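Local coordinates for ribokinase, putative (Burkholderia thailandensis, PDB 3B1N), which probably phosphorylates nucleosides as a pfkB-family (ribokinase-like) kinase, and is captured here with ADP and the nucleoside analogue mizoribine bound, at residues Thr3-Ser8 / Gly62-Met67. Numbering follows the deposited sequence.
Sequences TLICGS and GDARMM. With MZR (5-hydroxy-1-(beta-D-ribofuranosyl)-1H-imidazole-4-carboxamide), chain F.
Strand 3-6 runs parallel beside strand 64-71 in the Rossmann-like central sheet of the ribokinase fold, with Ile5 hydrogen-bonded through its backbone to Arg65 and Met67. Ile5 N donates to Arg65 O at 2.8 Å, and Ile5 O receives Met67 N. Toward the N-terminal end of the ladder, Arg65 N reaches Thr3 O at 2.8 Å and Thr3 N reaches Asp63 O. Helix 49-59, part of the connection between the two strands, packs against the face carrying Thr3, Ile5, Ala64 and Met66, as in a beta-alpha-beta crossover. Here Ile5 CG1 lies 4.3 Å from Ala64 CB, while the side chain of Ile5 also meets Ile53 of that helix.

On the opposite face, which carries Leu4, Arg65, Cys6 and Met67, Leu4 CD1 comes within 3.6 Å of Arg65 O and also touches Met67 CB, because chi1 (-169°) turns CG away from the backbone N. Cys6 SG meets Met67 SD at 4.1 Å, and Tyr91 of strand 88-95 touches both Leu4 and Met67.

The side chains are looser where the second segment begins: Asp63 and Arg65 are partly exposed, and the Asp63 side chain comes no nearer than 5.0 Å to any atom of 3-8. In Arg65 the chi2 bend (-72°) turns the guanidinium back along its own chain, where NE bonds Asp63 OD1 and NH2 bonds Asp63 OD2, while NH1 forms a salt bridge with Glu90. At the far end the ladder finishes in a weak bond from Gly7 N to Met67 O, and the chain enters the nucleoside pocket, where Ser8 OG, hydrogen-bonded to Cys49 N, also makes a 2.6 Å hydrogen bond with mizoribine O3.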
loop_
_atom_site.group_PDB
_atom_site.type_symbol
_atom_site.label_atom_id
_atom_site.label_comp_id
_atom_site.label_asym_id
_atom_site.label_seq_id
_atom_site.Cartn_x
_atom_site.Cartn_y
_atom_site.Cartn_z
ATOM N N THR B 3 6.026 31.920 7.857
ATOM C CA THR B 3 6.380 31.108 6.692
ATOM C C THR B 3 5.133 30.341 6.243
ATOM O O THR B 3 4.470 29.729 7.085
ATOM C CB THR B 3 7.500 30.096 7.073
ATOM O OG1 THR B 3 8.642 30.883 7.481
ATOM C CG2 THR B 3 7.891 29.226 5.875
ATOM N N LEU B 4 4.758 30.525 4.976
ATOM C CA LEU B 4 3.499 29.950 4.464
ATOM C C LEU B 4 3.779 28.536 3.996
ATOM O O LEU B 4 4.692 28.303 3.178
ATOM C CB LEU B 4 2.966 30.754 3.265
ATOM C CG LEU B 4 1.546 30.442 2.787
ATOM C CD1 LEU B 4 0.522 30.909 3.834
ATOM C CD2 LEU B 4 1.271 31.106 1.422
ATOM N N ILE B 5 2.988 27.594 4.526
ATOM C CA ILE B 5 3.242 26.177 4.195
ATOM C C ILE B 5 2.059 25.651 3.392
ATOM O O ILE B 5 1.044 25.296 3.984
ATOM C CB ILE B 5 3.405 25.334 5.498
ATOM C CG1 ILE B 5 4.354 25.999 6.520
ATOM C CG2 ILE B 5 3.840 23.895 5.111
ATOM C CD1 ILE B 5 5.743 26.204 6.001
ATOM N N CYS B 6 2.232 25.577 2.074
ATOM C CA CYS B 6 1.120 25.160 1.199
ATOM C C CYS B 6 1.245 23.687 0.889
ATOM O O CYS B 6 2.292 23.216 0.437
ATOM C CB CYS B 6 1.195 25.905 -0.107
ATOM S SG CYS B 6 1.104 27.695 0.041
ATOM N N GLY B 7 0.216 22.920 1.187
ATOM C CA GLY B 7 0.310 21.492 0.867
ATOM C C GLY B 7 -0.872 20.779 1.471
ATOM O O GLY B 7 -1.768 21.377 2.057
ATOM N N SER B 8 -0.878 19.463 1.302
ATOM C CA SER B 8 -1.986 18.655 1.822
ATOM C C SER B 8 -2.085 18.684 3.338
ATOM O O SER B 8 -1.070 18.793 4.056
ATOM C CB SER B 8 -1.848 17.218 1.355
ATOM O OG SER B 8 -0.615 16.668 1.797
ATOM N N GLY B 62 9.534 28.309 14.963
ATOM C CA GLY B 62 9.219 29.170 13.826
ATOM C C GLY B 62 7.711 29.439 13.802
ATOM O O GLY B 62 6.985 28.870 14.597
ATOM N N ASP B 63 7.270 30.338 12.922
ATOM C CA ASP B 63 5.881 30.768 12.866
ATOM C C ASP B 63 5.305 30.227 11.572
ATOM O O ASP B 63 5.473 30.798 10.539
ATOM C CB ASP B 63 5.805 32.296 12.862
ATOM C CG ASP B 63 4.376 32.815 12.908
ATOM O OD1 ASP B 63 3.437 32.000 12.959
ATOM O OD2 ASP B 63 4.183 34.055 12.919
ATOM N N ALA B 64 4.714 29.051 11.658
ATOM C CA ALA B 64 4.317 28.323 10.443
ATOM C C ALA B 64 2.843 28.549 10.189
ATOM O O ALA B 64 2.054 28.308 11.082
ATOM C CB ALA B 64 4.575 26.822 10.698
ATOM N N ARG B 65 2.511 28.986 8.966
ATOM C CA ARG B 65 1.120 29.244 8.592
ATOM C C ARG B 65 0.695 28.227 7.531
ATOM O O ARG B 65 1.009 28.402 6.353
ATOM C CB ARG B 65 0.934 30.688 8.048
ATOM C CG ARG B 65 1.530 31.788 8.978
ATOM C CD ARG B 65 0.716 31.967 10.221
ATOM N NE ARG B 65 1.348 33.003 11.076
ATOM C CZ ARG B 65 1.200 34.322 10.931
ATOM N NH1 ARG B 65 0.399 34.845 10.006
ATOM N NH2 ARG B 65 1.860 35.142 11.749
ATOM N N MET B 66 0.007 27.168 7.972
ATOM C CA MET B 66 -0.485 26.139 7.019
ATOM C C MET B 66 -1.566 26.716 6.122
ATOM O O MET B 66 -2.471 27.383 6.633
ATOM C CB MET B 66 -1.086 24.960 7.766
ATOM C CG MET B 66 -0.065 24.204 8.633
ATOM S SD MET B 66 -0.818 23.020 9.799
ATOM C CE MET B 66 -1.893 22.216 8.717
ATOM N N MET B 67 -1.433 26.425 4.826
ATOM C CA MET B 67 -2.474 26.784 3.863
ATOM C C MET B 67 -2.910 25.508 3.186
ATOM O O MET B 67 -2.118 24.885 2.458
ATOM C CB MET B 67 -1.936 27.766 2.847
ATOM C CG MET B 67 -3.015 28.128 1.782
ATOM S SD MET B 67 -2.537 29.495 0.671
ATOM C CE MET B 67 -3.103 30.886 1.654
HETATM N N1 MZR F . -0.732 14.534 -2.498
HETATM O O3 MZR F . 0.035 14.747 0.176
HETATM C C4 MZR F . 0.278 13.374 -0.043
HETATM C C5 MZR F . 0.067 12.666 -1.285
HETATM C C6 MZR F . -0.462 13.240 -2.524
HETATM O O6 MZR F . -0.611 12.441 -3.474
HETATM N N7 MZR F . 0.445 11.393 -0.983
HETATM C C8 MZR F . 0.851 11.357 0.307
HETATM N N9 MZR F . 0.751 12.578 0.906
HETATM C "C1'" MZR F . 1.148 12.929 2.280
HETATM C "C2'" MZR F . 0.682 12.014 3.399
HETATM O "O2'" MZR F . -0.535 12.568 3.889
HETATM C "C3'" MZR F . 1.890 12.038 4.370
HETATM O "O3'" MZR F . 1.646 12.557 5.679
HETATM C "C4'" MZR F . 2.936 12.856 3.660
HETATM O "O4'" MZR F . 2.562 12.767 2.297
HETATM C "C5'" MZR F . 4.318 12.285 3.869
HETATM O "O5'" MZR F . 5.235 13.169 3.172
#